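PDB 3UGV: enolase from alpha proteobacterium BAL199, which probably abstracts a proton next to a substrate carboxylate to give a magnesium-stabilised enolate, as mandelate racemase and its relatives in the enolase superfamily do. Local coordinates for residues 175-178 / 179-183; 197-201 / 202-206; 208-211 / 212-215; 351-354 / 355-358. All blocks are in the same frame, centred on the assembly; numbering follows the deposited sequence.

Interaction 1: 175-178 / 179-183; sequences AAEA and VELKA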
ATOM      1  N   ALA F 175      -2.612  -3.756 -46.228  1.00 19.25           N
ATOM      2  CA  ALA F 175      -3.618  -4.807 -46.331  1.00 30.99           C
ATOM      3  C   ALA F 175      -3.208  -5.865 -47.353  1.00 34.49           C
ATOM      4  O   ALA F 175      -3.409  -7.055 -47.135  1.00 35.20           O
ATOM      5  CB  ALA F 175      -4.978  -4.224 -46.669  1.00 28.82           C
ATOM      6  N   ALA F 176      -2.618  -5.440 -48.466  1.00 37.02           N
ATOM      7  CA  ALA F 176      -2.197  -6.401 -49.486  1.00 34.53           C
ATOM      8  C   ALA F 176      -1.079  -7.283 -48.946  1.00 29.81           C
ATOM      9  O   ALA F 176      -1.062  -8.484 -49.171  1.00 31.81           O
ATOM     10  CB  ALA F 176      -1.746  -5.692 -50.743  1.00 26.93           C
ATOM     11  N   GLU F 177      -0.164  -6.674 -48.203  1.00 25.91           N
ATOM     12  CA  GLU F 177       0.940  -7.402 -47.618  1.00 29.71           C
ATOM     13  C   GLU F 177       0.459  -8.360 -46.530  1.00 29.30           C
ATOM     14  O   GLU F 177       1.029  -9.434 -46.344  1.00 32.30           O
ATOM     15  CB  GLU F 177       1.957  -6.423 -47.055  1.00 27.57           C
ATOM     16  CG  GLU F 177       3.135  -7.102 -46.401  1.00 39.53           C
ATOM     17  CD  GLU F 177       4.314  -6.163 -46.217  1.00 55.28           C
ATOM     18  OE1 GLU F 177       5.044  -5.932 -47.210  1.00 66.74           O
ATOM     19  OE2 GLU F 177       4.507  -5.653 -45.086  1.00 54.15           O
ATOM     20  N   ALA F 178      -0.593  -7.972 -45.814  1.00 21.36           N
ATOM     21  CA  ALA F 178      -1.173  -8.848 -44.801  1.00 23.01           C
ATOM     22  C   ALA F 178      -1.639 -10.189 -45.407  1.00 23.07           C
ATOM     23  O   ALA F 178      -1.417 -11.257 -44.816  1.00 24.60           O
ATOM     24  CB  ALA F 178      -2.314  -8.150 -44.084  1.00 21.56           C
ATOM     25  N   VAL F 179      -2.267 -10.135 -46.584  1.00 25.77           N
ATOM     26  CA  VAL F 179      -2.688 -11.360 -47.277  1.00 30.52           C
ATOM     27  C   VAL F 179      -1.479 -12.279 -47.525  1.00 26.72           C
ATOM     28  O   VAL F 179      -1.551 -13.480 -47.269  1.00 27.04           O
ATOM     29  CB  VAL F 179      -3.457 -11.071 -48.615  1.00 27.56           C
ATOM     30  CG1 VAL F 179      -3.861 -12.383 -49.327  1.00 16.40           C
ATOM     31  CG2 VAL F 179      -4.686 -10.196 -48.375  1.00 28.49           C
ATOM     32  N   GLU F 180      -0.378 -11.703 -48.014  1.00 32.61           N
ATOM     33  CA  GLU F 180       0.882 -12.432 -48.214  1.00 33.97           C
ATOM     34  C   GLU F 180       1.394 -13.032 -46.902  1.00 30.47           C
ATOM     35  O   GLU F 180       1.601 -14.240 -46.810  1.00 30.14           O
ATOM     36  CB  GLU F 180       1.984 -11.520 -48.765  1.00 42.31           C
ATOM     37  CG  GLU F 180       1.946 -11.153 -50.247  1.00 55.52           C
ATOM     38  CD  GLU F 180       3.106 -10.201 -50.618  1.00 73.67           C
ATOM     39  OE1 GLU F 180       4.246 -10.680 -50.835  1.00 75.15           O
ATOM     40  OE2 GLU F 180       2.887  -8.968 -50.671  1.00 76.44           O
ATOM     41  N   LEU F 181       1.612 -12.187 -45.892  1.00 27.67           N
ATOM     42  CA  LEU F 181       2.150 -12.666 -44.616  1.00 27.96           C
ATOM     43  C   LEU F 181       1.307 -13.785 -44.011  1.00 25.90           C
ATOM     44  O   LEU F 181       1.851 -14.766 -43.517  1.00 26.23           O
ATOM     45  CB  LEU F 181       2.273 -11.535 -43.607  1.00 34.79           C
ATOM     46  CG  LEU F 181       3.031 -10.280 -44.011  1.00 34.52           C
ATOM     47  CD1 LEU F 181       3.213  -9.414 -42.779  1.00 26.87           C
ATOM     48  CD2 LEU F 181       4.359 -10.651 -44.628  1.00 26.04           C
ATOM     49  N   LYS F 182      -0.019 -13.653 -44.052  1.00 25.27           N
ATOM     50  CA  LYS F 182      -0.861 -14.734 -43.529  1.00 23.34           C
ATOM     51  C   LYS F 182      -0.523 -16.046 -44.212  1.00 25.48           C
ATOM     52  O   LYS F 182      -0.324 -17.058 -43.549  1.00 25.84           O
ATOM     53  CB  LYS F 182      -2.347 -14.437 -43.711  1.00 22.33           C
ATOM     54  CG  LYS F 182      -3.267 -15.413 -42.984  1.00 20.90           C
ATOM     55  CD  LYS F 182      -4.711 -14.931 -43.048  1.00 29.59           C
ATOM     56  CE  LYS F 182      -5.716 -15.984 -42.573  1.00 34.22           C
ATOM     57  NZ  LYS F 182      -5.442 -16.482 -41.191  1.00 49.57           N
ATOM     58  N   ALA F 183      -0.465 -16.005 -45.543  1.00 30.59           N
ATOM     59  CA  ALA F 183      -0.216 -17.186 -46.372  1.00 33.74           C
ATOM     60  C   ALA F 183       1.154 -17.805 -46.144  1.00 31.36           C
ATOM     61  O   ALA F 183       1.343 -18.997 -46.398  1.00 25.91           O
ATOM     62  CB  ALA F 183      -0.394 -16.851 -47.855  1.00 34.56           C
TER
HETATM   63  O   HOH W   1       5.493  -7.796 -49.269  1.00 43.16           O

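Interaction 2: 197-201 / 202-206; sequences MGRDD and PAVDI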
ATOM      1  N   MET F 197       2.173   0.423 -35.669  1.00 16.93           N
ATOM      2  CA  MET F 197       1.427   1.676 -35.631  1.00 20.70           C
ATOM      3  C   MET F 197       2.336   2.832 -35.205  1.00 25.65           C
ATOM      4  O   MET F 197       3.454   2.627 -34.720  1.00 28.47           O
ATOM      5  CB  MET F 197       0.235   1.574 -34.678  1.00 21.08           C
ATOM      6  CG  MET F 197      -0.920   0.682 -35.193  1.00 28.29           C
ATOM      7  SD  MET F 197      -2.485   1.057 -34.343  1.00 29.55           S
ATOM      8  CE  MET F 197      -3.630  -0.030 -35.183  1.00 29.42           C
ATOM      9  N   GLY F 198       1.849   4.048 -35.394  1.00 21.92           N
ATOM     10  CA  GLY F 198       2.615   5.228 -35.052  1.00 26.65           C
ATOM     11  C   GLY F 198       2.737   6.221 -36.196  1.00 32.86           C
ATOM     12  O   GLY F 198       3.704   6.973 -36.264  1.00 28.91           O
ATOM     13  N   ARG F 199       1.764   6.224 -37.104  1.00 25.71           N
ATOM     14  CA  ARG F 199       1.749   7.222 -38.162  1.00 26.85           C
ATOM     15  C   ARG F 199       1.564   8.617 -37.568  1.00 28.62           C
ATOM     16  O   ARG F 199       1.184   8.754 -36.411  1.00 31.01           O
ATOM     17  CB  ARG F 199       0.650   6.901 -39.167  1.00 25.34           C
ATOM     18  CG  ARG F 199       1.027   5.737 -40.062  1.00 26.70           C
ATOM     19  CD  ARG F 199      -0.186   5.099 -40.697  1.00 26.55           C
ATOM     20  NE  ARG F 199       0.172   3.885 -41.430  1.00 27.31           N
ATOM     21  CZ  ARG F 199       0.243   2.669 -40.894  1.00 30.68           C
ATOM     22  NH1 ARG F 199      -0.014   2.485 -39.604  1.00 32.44           N
ATOM     23  NH2 ARG F 199       0.576   1.629 -41.647  1.00 28.02           N
ATOM     24  N   ASP F 200       1.850   9.648 -38.352  1.00 31.43           N
ATOM     25  CA  ASP F 200       1.610  11.021 -37.912  1.00 32.79           C
ATOM     26  C   ASP F 200       0.146  11.257 -37.595  1.00 23.79           C
ATOM     27  O   ASP F 200      -0.185  11.910 -36.609  1.00 40.01           O
ATOM     28  CB  ASP F 200       2.073  12.019 -38.973  1.00 45.19           C
ATOM     29  CG  ASP F 200       3.583  12.100 -39.070  1.00 58.78           C
ATOM     30  OD1 ASP F 200       4.232  12.250 -38.012  1.00 58.46           O
ATOM     31  OD2 ASP F 200       4.119  12.004 -40.197  1.00 64.81           O
ATOM     32  N   ASP F 201      -0.728  10.748 -38.451  1.00 31.01           N
ATOM     33  CA  ASP F 201      -2.170  10.835 -38.238  1.00 37.93           C
ATOM     34  C   ASP F 201      -2.685   9.499 -37.694  1.00 34.36           C
ATOM     35  O   ASP F 201      -2.740   8.507 -38.422  1.00 40.40           O
ATOM     36  CB  ASP F 201      -2.878  11.166 -39.555  1.00 40.81           C
ATOM     37  CG  ASP F 201      -4.380  11.415 -39.383  1.00 47.96           C
ATOM     38  OD1 ASP F 201      -4.906  11.325 -38.249  1.00 40.06           O
ATOM     39  OD2 ASP F 201      -5.040  11.707 -40.406  1.00 55.81           O
ATOM     40  N   PRO F 202      -3.062   9.474 -36.411  1.00 27.82           N
ATOM     41  CA  PRO F 202      -3.635   8.306 -35.723  1.00 28.47           C
ATOM     42  C   PRO F 202      -4.806   7.689 -36.491  1.00 29.63           C
ATOM     43  O   PRO F 202      -5.010   6.475 -36.455  1.00 34.88           O
ATOM     44  CB  PRO F 202      -4.180   8.902 -34.432  1.00 30.81           C
ATOM     45  CG  PRO F 202      -3.455  10.165 -34.252  1.00 29.07           C
ATOM     46  CD  PRO F 202      -3.128  10.690 -35.590  1.00 24.25           C
ATOM     47  N   ALA F 203      -5.578   8.526 -37.175  1.00 20.81           N
ATOM     48  CA  ALA F 203      -6.737   8.044 -37.905  1.00 26.49           C
ATOM     49  C   ALA F 203      -6.276   7.059 -38.959  1.00 24.68           C
ATOM     50  O   ALA F 203      -6.999   6.136 -39.297  1.00 28.67           O
ATOM     51  CB  ALA F 203      -7.498   9.206 -38.560  1.00 18.61           C
ATOM     52  N   VAL F 204      -5.069   7.258 -39.478  1.00 22.97           N
ATOM     53  CA  VAL F 204      -4.574   6.391 -40.535  1.00 22.61           C
ATOM     54  C   VAL F 204      -4.101   5.045 -39.973  1.00 25.25           C
ATOM     55  O   VAL F 204      -4.173   4.023 -40.652  1.00 29.53           O
ATOM     56  CB  VAL F 204      -3.490   7.087 -41.382  1.00 27.04           C
ATOM     57  CG1 VAL F 204      -3.079   6.209 -42.540  1.00 26.85           C
ATOM     58  CG2 VAL F 204      -4.014   8.415 -41.912  1.00 23.78           C
ATOM     59  N   ASP F 205      -3.630   5.036 -38.731  1.00 31.99           N
ATOM     60  CA  ASP F 205      -3.290   3.774 -38.062  1.00 26.82           C
ATOM     61  C   ASP F 205      -4.530   2.889 -37.987  1.00 27.06           C
ATOM     62  O   ASP F 205      -4.492   1.700 -38.287  1.00 35.11           O
ATOM     63  CB  ASP F 205      -2.795   4.027 -36.631  1.00 21.38           C
ATOM     64  CG  ASP F 205      -1.327   4.380 -36.561  1.00 24.36           C
ATOM     65  OD1 ASP F 205      -0.561   3.989 -37.463  1.00 27.89           O
ATOM     66  OD2 ASP F 205      -0.934   5.041 -35.579  1.00 31.09           O
ATOM     67  N   ILE F 206      -5.632   3.490 -37.567  1.00 23.08           N
ATOM     68  CA  ILE F 206      -6.878   2.773 -37.370  1.00 24.04           C
ATOM     69  C   ILE F 206      -7.407   2.311 -38.725  1.00 30.51           C
ATOM     70  O   ILE F 206      -7.895   1.196 -38.881  1.00 34.90           O
ATOM     71  CB  ILE F 206      -7.901   3.694 -36.670  1.00 22.61           C
ATOM     72  CG1 ILE F 206      -7.515   3.860 -35.195  1.00 28.02           C
ATOM     73  CG2 ILE F 206      -9.325   3.162 -36.831  1.00 16.41           C
ATOM     74  CD1 ILE F 206      -8.304   4.913 -34.482  1.00 41.32           C
TER

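Interaction 3: 208-211 / 212-215; sequences TAEA and VWDA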
ATOM      1  N   THR F 208      -5.625   1.607 -41.233  1.00 21.56           N
ATOM      2  CA  THR F 208      -4.807   0.449 -41.574  1.00 20.74           C
ATOM      3  C   THR F 208      -5.300  -0.856 -40.929  1.00 23.70           C
ATOM      4  O   THR F 208      -5.416  -1.878 -41.602  1.00 27.91           O
ATOM      5  CB  THR F 208      -3.347   0.696 -41.221  1.00 27.31           C
ATOM      6  OG1 THR F 208      -2.874   1.822 -41.961  1.00 31.90           O
ATOM      7  CG2 THR F 208      -2.504  -0.511 -41.581  1.00 21.15           C
ATOM      8  N   ALA F 209      -5.582  -0.816 -39.627  1.00 21.91           N
ATOM      9  CA  ALA F 209      -6.146  -1.963 -38.928  1.00 24.19           C
ATOM     10  C   ALA F 209      -7.419  -2.463 -39.628  1.00 27.45           C
ATOM     11  O   ALA F 209      -7.570  -3.667 -39.894  1.00 24.55           O
ATOM     12  CB  ALA F 209      -6.442  -1.598 -37.456  1.00 20.86           C
ATOM     13  N   GLU F 210      -8.329  -1.537 -39.931  1.00 27.06           N
ATOM     14  CA  GLU F 210      -9.603  -1.892 -40.570  1.00 23.76           C
ATOM     15  C   GLU F 210      -9.359  -2.499 -41.943  1.00 23.63           C
ATOM     16  O   GLU F 210      -9.994  -3.476 -42.301  1.00 23.89           O
ATOM     17  CB  GLU F 210     -10.535  -0.680 -40.679  1.00 27.06           C
ATOM     18  CG  GLU F 210     -10.911  -0.017 -39.335  1.00 39.75           C
ATOM     19  CD  GLU F 210     -11.828  -0.877 -38.455  1.00 61.46           C
ATOM     20  OE1 GLU F 210     -12.051  -2.065 -38.785  1.00 67.37           O
ATOM     21  OE2 GLU F 210     -12.334  -0.357 -37.429  1.00 69.70           O
ATOM     22  N   ALA F 211      -8.414  -1.940 -42.694  1.00 23.86           N
ATOM     23  CA  ALA F 211      -8.086  -2.460 -44.023  1.00 28.65           C
ATOM     24  C   ALA F 211      -7.486  -3.870 -43.964  1.00 30.46           C
ATOM     25  O   ALA F 211      -7.798  -4.731 -44.793  1.00 31.77           O
ATOM     26  CB  ALA F 211      -7.141  -1.508 -44.743  1.00 20.27           C
ATOM     27  N   VAL F 212      -6.622  -4.102 -42.981  1.00 24.80           N
ATOM     28  CA  VAL F 212      -6.028  -5.421 -42.799  1.00 19.28           C
ATOM     29  C   VAL F 212      -7.101  -6.469 -42.498  1.00 18.30           C
ATOM     30  O   VAL F 212      -7.127  -7.542 -43.089  1.00 23.47           O
ATOM     31  CB  VAL F 212      -4.968  -5.421 -41.666  1.00 21.27           C
ATOM     32  CG1 VAL F 212      -4.651  -6.835 -41.248  1.00 12.60           C
ATOM     33  CG2 VAL F 212      -3.702  -4.685 -42.101  1.00 16.57           C
ATOM     34  N   TRP F 213      -7.989  -6.149 -41.570  1.00 20.80           N
ATOM     35  CA  TRP F 213      -9.059  -7.058 -41.204  1.00 17.61           C
ATOM     36  C   TRP F 213     -10.062  -7.267 -42.343  1.00 26.69           C
ATOM     37  O   TRP F 213     -10.599  -8.352 -42.488  1.00 26.88           O
ATOM     38  CB  TRP F 213      -9.770  -6.545 -39.952  1.00 13.73           C
ATOM     39  CG  TRP F 213      -9.188  -7.078 -38.667  1.00 21.34           C
ATOM     40  CD1 TRP F 213      -8.608  -8.300 -38.477  1.00 21.92           C
ATOM     41  CD2 TRP F 213      -9.134  -6.408 -37.396  1.00 26.16           C
ATOM     42  NE1 TRP F 213      -8.203  -8.436 -37.167  1.00 22.77           N
ATOM     43  CE2 TRP F 213      -8.521  -7.292 -36.483  1.00 29.27           C
ATOM     44  CE3 TRP F 213      -9.557  -5.153 -36.940  1.00 27.72           C
ATOM     45  CZ2 TRP F 213      -8.317  -6.960 -35.140  1.00 31.03           C
ATOM     46  CZ3 TRP F 213      -9.358  -4.826 -35.605  1.00 26.89           C
ATOM     47  CH2 TRP F 213      -8.738  -5.726 -34.724  1.00 26.69           C
ATOM     48  N   ASP F 214     -10.324  -6.236 -43.143  1.00 26.73           N
ATOM     49  CA  ASP F 214     -11.193  -6.403 -44.305  1.00 29.49           C
ATOM     50  C   ASP F 214     -10.556  -7.411 -45.260  1.00 30.69           C
ATOM     51  O   ASP F 214     -11.250  -8.150 -45.968  1.00 28.62           O
ATOM     52  CB  ASP F 214     -11.451  -5.066 -45.027  1.00 28.72           C
ATOM     53  CG  ASP F 214     -12.373  -4.113 -44.229  1.00 47.32           C
ATOM     54  OD1 ASP F 214     -13.075  -4.578 -43.290  1.00 46.15           O
ATOM     55  OD2 ASP F 214     -12.393  -2.893 -44.552  1.00 48.27           O
ATOM     56  N   ALA F 215      -9.227  -7.449 -45.256  1.00 25.12           N
ATOM     57  CA  ALA F 215      -8.476  -8.331 -46.147  1.00 19.58           C
ATOM     58  C   ALA F 215      -8.266  -9.762 -45.638  1.00 28.66           C
ATOM     59  O   ALA F 215      -8.233 -10.696 -46.442  1.00 37.01           O
ATOM     60  CB  ALA F 215      -7.127  -7.702 -46.470  1.00 37.52           C
TER

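Interaction 4: 351-354 / 355-358; sequences WADP and ILQE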
ATOM      1  N   TRP F 351      13.883 -13.001 -41.307  1.00 32.74           N
ATOM      2  CA  TRP F 351      14.997 -12.096 -41.531  1.00 33.70           C
ATOM      3  C   TRP F 351      16.342 -12.805 -41.509  1.00 38.62           C
ATOM      4  O   TRP F 351      17.260 -12.407 -42.227  1.00 43.03           O
ATOM      5  CB  TRP F 351      14.960 -10.971 -40.499  1.00 35.52           C
ATOM      6  CG  TRP F 351      13.666 -10.196 -40.538  1.00 34.77           C
ATOM      7  CD1 TRP F 351      12.683 -10.282 -41.488  1.00 34.07           C
ATOM      8  CD2 TRP F 351      13.211  -9.242 -39.578  1.00 36.13           C
ATOM      9  NE1 TRP F 351      11.653  -9.431 -41.182  1.00 36.33           N
ATOM     10  CE2 TRP F 351      11.951  -8.779 -40.015  1.00 35.99           C
ATOM     11  CE3 TRP F 351      13.748  -8.724 -38.396  1.00 36.63           C
ATOM     12  CZ2 TRP F 351      11.222  -7.827 -39.311  1.00 39.72           C
ATOM     13  CZ3 TRP F 351      13.019  -7.778 -37.696  1.00 35.63           C
ATOM     14  CH2 TRP F 351      11.771  -7.341 -38.154  1.00 37.55           C
ATOM     15  N   ALA F 352      16.450 -13.865 -40.708  1.00 38.21           N
ATOM     16  CA  ALA F 352      17.704 -14.619 -40.594  1.00 38.32           C
ATOM     17  C   ALA F 352      17.761 -15.926 -41.409  1.00 37.51           C
ATOM     18  O   ALA F 352      18.787 -16.602 -41.419  1.00 40.55           O
ATOM     19  CB  ALA F 352      18.055 -14.884 -39.127  1.00 28.51           C
ATOM     20  N   ASP F 353      16.678 -16.266 -42.104  1.00 33.16           N
ATOM     21  CA  ASP F 353      16.630 -17.487 -42.928  1.00 35.92           C
ATOM     22  C   ASP F 353      17.774 -17.648 -43.941  1.00 34.50           C
ATOM     23  O   ASP F 353      18.221 -18.767 -44.209  1.00 38.97           O
ATOM     24  CB  ASP F 353      15.289 -17.583 -43.675  1.00 42.85           C
ATOM     25  CG  ASP F 353      14.187 -18.194 -42.827  1.00 55.90           C
ATOM     26  OD1 ASP F 353      14.388 -18.340 -41.600  1.00 61.09           O
ATOM     27  OD2 ASP F 353      13.119 -18.526 -43.390  1.00 60.68           O
ATOM     28  N   PRO F 354      18.230 -16.537 -44.540  1.00 38.15           N
ATOM     29  CA  PRO F 354      19.257 -16.695 -45.576  1.00 36.06           C
ATOM     30  C   PRO F 354      20.542 -17.373 -45.093  1.00 39.18           C
ATOM     31  O   PRO F 354      21.172 -18.062 -45.890  1.00 43.04           O
ATOM     32  CB  PRO F 354      19.528 -15.259 -46.019  1.00 42.65           C
ATOM     33  CG  PRO F 354      18.222 -14.561 -45.794  1.00 43.38           C
ATOM     34  CD  PRO F 354      17.655 -15.179 -44.538  1.00 41.16           C
ATOM     35  N   ILE F 355      20.913 -17.209 -43.828  1.00 38.94           N
ATOM     36  CA  ILE F 355      22.149 -17.817 -43.327  1.00 39.80           C
ATOM     37  C   ILE F 355      21.950 -19.226 -42.762  1.00 38.48           C
ATOM     38  O   ILE F 355      22.886 -19.837 -42.263  1.00 35.92           O
ATOM     39  CB  ILE F 355      22.865 -16.921 -42.293  1.00 35.31           C
ATOM     40  CG1 ILE F 355      21.908 -16.495 -41.189  1.00 37.14           C
ATOM     41  CG2 ILE F 355      23.448 -15.694 -42.968  1.00 41.91           C
ATOM     42  CD1 ILE F 355      21.731 -17.525 -40.118  1.00 47.48           C
ATOM     43  N   LEU F 356      20.725 -19.736 -42.835  1.00 34.88           N
ATOM     44  CA  LEU F 356      20.458 -21.108 -42.428  1.00 35.67           C
ATOM     45  C   LEU F 356      20.275 -21.988 -43.657  1.00 43.58           C
ATOM     46  O   LEU F 356      19.715 -21.553 -44.671  1.00 45.51           O
ATOM     47  CB  LEU F 356      19.194 -21.206 -41.563  1.00 32.13           C
ATOM     48  CG  LEU F 356      19.032 -20.362 -40.304  1.00 38.80           C
ATOM     49  CD1 LEU F 356      17.687 -20.677 -39.651  1.00 34.75           C
ATOM     50  CD2 LEU F 356      20.183 -20.631 -39.345  1.00 43.31           C
ATOM     51  N   GLN F 357      20.743 -23.226 -43.555  1.00 45.72           N
ATOM     52  CA  GLN F 357      20.512 -24.219 -44.593  1.00 42.03           C
ATOM     53  C   GLN F 357      19.054 -24.638 -44.592  1.00 48.31           C
ATOM     54  O   GLN F 357      18.421 -24.737 -45.645  1.00 51.08           O
ATOM     55  CB  GLN F 357      21.413 -25.433 -44.371  1.00 42.71           C
ATOM     56  CG  GLN F 357      22.871 -25.156 -44.692  1.00 46.85           C
ATOM     57  CD  GLN F 357      23.728 -26.399 -44.663  1.00 52.54           C
ATOM     58  OE1 GLN F 357      23.226 -27.521 -44.748  1.00 55.97           O
ATOM     59  NE2 GLN F 357      25.033 -26.209 -44.527  1.00 54.55           N
ATOM     60  N   GLU F 358      18.522 -24.856 -43.394  1.00 49.31           N
ATOM     61  CA  GLU F 358      17.181 -25.376 -43.235  1.00 49.99           C
ATOM     62  C   GLU F 358      16.447 -24.674 -42.095  1.00 45.10           C
ATOM     63  O   GLU F 358      16.417 -25.164 -40.967  1.00 40.50           O
ATOM     64  CB  GLU F 358      17.253 -26.876 -42.978  1.00 57.19           C
ATOM     65  CG  GLU F 358      16.007 -27.653 -43.355  1.00 71.42           C
ATOM     66  CD  GLU F 358      16.269 -29.152 -43.404  1.00 85.36           C
ATOM     67  OE1 GLU F 358      15.599 -29.906 -42.665  1.00 85.51           O
ATOM     68  OE2 GLU F 358      17.154 -29.573 -44.182  1.00 90.15           O
TER

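Interaction 1: 175-178 / 179-183
Glu177 and Leu181, one helical turn apart, pack closely along the buried side of the helix. Leu181 N donates to Glu177 O at 2.9 Å and almost straight (176°), and the next bond, from Lys182 N to Ala178 O, is equally short. Over the same carbonyl lies the leucine branch point, Leu181 CG sitting 3.2 Å from Glu177 O, while Glu177 CG passes 4.0 Å from Leu181 CG, the two chains slanting across one another. The first torsion of Glu177 (chi1 179°) sets CG opposite the backbone N, and the extended chain leads its carboxylate away from the leucine, to Leu166 N and Lys169. Here helix 171-183 of the (beta/alpha) barrel of the enolase superfamily turns Ala178 and Leu181 to Leu193 of strand 192-196. Earlier in the turn the backbone bonds slacken: those from Val179 N to Ala175 O (3.3 Å) and from Glu180 N to Ala176 O (3.5 Å) are long and weak. Ala175 and Val179 still lean on helix 202-216, whereas Ala176 and Glu180 are exposed. On this solvent side the two glutamates meet through water: one molecule donates to Glu177 OE1 at 2.8 Å and to Glu180 OE2 at 3.2 Å, and so spans two carboxylates whose like charges would probably repel each other. Arg44 makes a long, weak ion pair with each of them.

Interaction 2: 197-201 / 202-206
The carboxylate of Asp205 reaches back from the first turn of the helix to the loop before it and takes up the N-H groups of Gly198 and Arg199. Gly198 N donates to both oxygens, at 3.0 Å to Asp205 OD2 and 3.2 Å to Asp205 OD1, each met on its syn side, tilted somewhat out of the carboxylate plane. Arg199 N adds a bond to OD1 and a weak one to OD2. A third donor closes on Asp205 OD1: Arg199 NH1, at 2.7 Å, meets it nearly along its C-O bond in a salt bridge lying within 3° of the guanidinium plane, although the two flat groups stand 81° apart. Arg199 NH2 is satisfied by Lys169 O. This loop leads from strand 192-196 into helix 202-216 of the barrel domain, and Asp201 is the helix N-cap. Asp201 turns its CG away from its backbone N (chi1 -174°), and Asp201 OD1 accepts from Ala203 N at 3.1 Å, from above the carboxylate plane, while Asp201 O receives Val204 N at 2.8 Å. Apolar atoms pack around these bonds: Met197 CB lies 3.7 Å from Asp205 CG, and Arg199 CD lies 3.6 Å from Val204 CG1, the arginine chain running at about a right angle to the valine.

Interaction 3: 208-211 / 212-215
Glu210 O takes the N-H of Asp214 at 2.9 Å, and the aspartate's own side chain folds back over this same carbonyl. The bond belongs to the i to i+4 ladder of helix 202-216, the connecting helix of a beta-alpha-beta unit between strands 192-196 and 221-225 in the barrel domain. A chi1 of -71° keeps the Asp214 carboxylate beside its own backbone N and brings Asp214 CG to 3.1 Å from Glu210 O; both carboxylate oxygens then lie near that acceptor without bonding to it, probably an unfavourable approach electrostatically. Like charge is also close by, Glu210 OE1 and Asp214 OD1 being 5.3 Å apart, but Glu210 OE1 is engaged by Arg218 in a salt bridge that probably eases it. The Trp213 indole leaves the helix one residue earlier. The backbone Trp213 N donates to Ala209 O at 3.0 Å, and Trp213 CE3 passes 3.9 Å from that oxygen. Glu210 OE1 lies at the ring's edge, near its plane, 4.4 Å from Trp213 CE3, while NE1 on the indole donates to Thr220 O. Leu222 of strand 221-225 touches both Trp213 and Val212, so this side of the helix packs on the sheet. Val212 also meets Val174 of helix 171-183. The ladder is less regular at its far end, where Ala215 N reaches Ala211 O by a weak, bent bond. At the other end Val212 N donates to Thr208 O, and Val212 CG2, lying beside its own backbone N, comes to 3.3 Å from Thr208 O.

Interaction 4: 351-354 / 355-358
Ile355 folds its longer branch over the carbonyl of Ala352, three residues back in the chain. Starting at Ile355 CB, which lies 3.7 Å from Pro354 C, the side chain divides: Ile355 CG2 stays beside the proline carbonyl, 4.0 Å from Pro354 C, whereas CG1 stands between the backbone N and the carbonyl carbon (chi1 52°). That rotation sets Ile355 CG1 close to Ala352 O, at 3.1 Å, and the second torsion, 82°, keeps Ile355 CD1 beside the same oxygen, at 3.3 Å. The backbone here makes a short 3-10 turn. Ile355 N donates to Ala352 O at 3.3 Å and Leu356 N to Asp353 O at 3.0 Å, both from well above the carbonyl planes. Leu356 adds its branch carbon, Leu356 CG, 3.9 Å from Ala352 O. The turn belongs to the loop that follows strand 346-348, and it packs against the N-terminal domain: Ala352 and Ile355 touch Leu58 of strand 52-65, and Pro354 touches Leu40 of strand 30-47. Ile355 also packs on Trp379 and Val384. Ala352 O has one N-H donor within the turn and aliphatic carbon around it, which is consistent with a largely apolar setting in which the backbone bonds supply the polar pairing.

Interactions 1 and 3 lie on neighbouring barrel helices, 171-183 and 202-216, their centres 10 Å apart; Ala178 CB packs 3.9 Å from Val212 CG1, and Ala175 CB 3.4 Å from Ala211 O. Interaction 2 begins the helix that interaction 3 continues, and Met197 CE meets Ala209 CB at 3.9 Å. It also follows the strand paired with 221-225, whose Asp225 binds magnesium together with Glu251 and Glu277; Met197 has a backbone hydrogen bond with Asp225. Separately, the Met197 side chain is about 11 Å from a bound magnesium ion. Interaction 4 stands apart, its centre about 21 Å from that of interaction 1 and 33 Å from that of interaction 2.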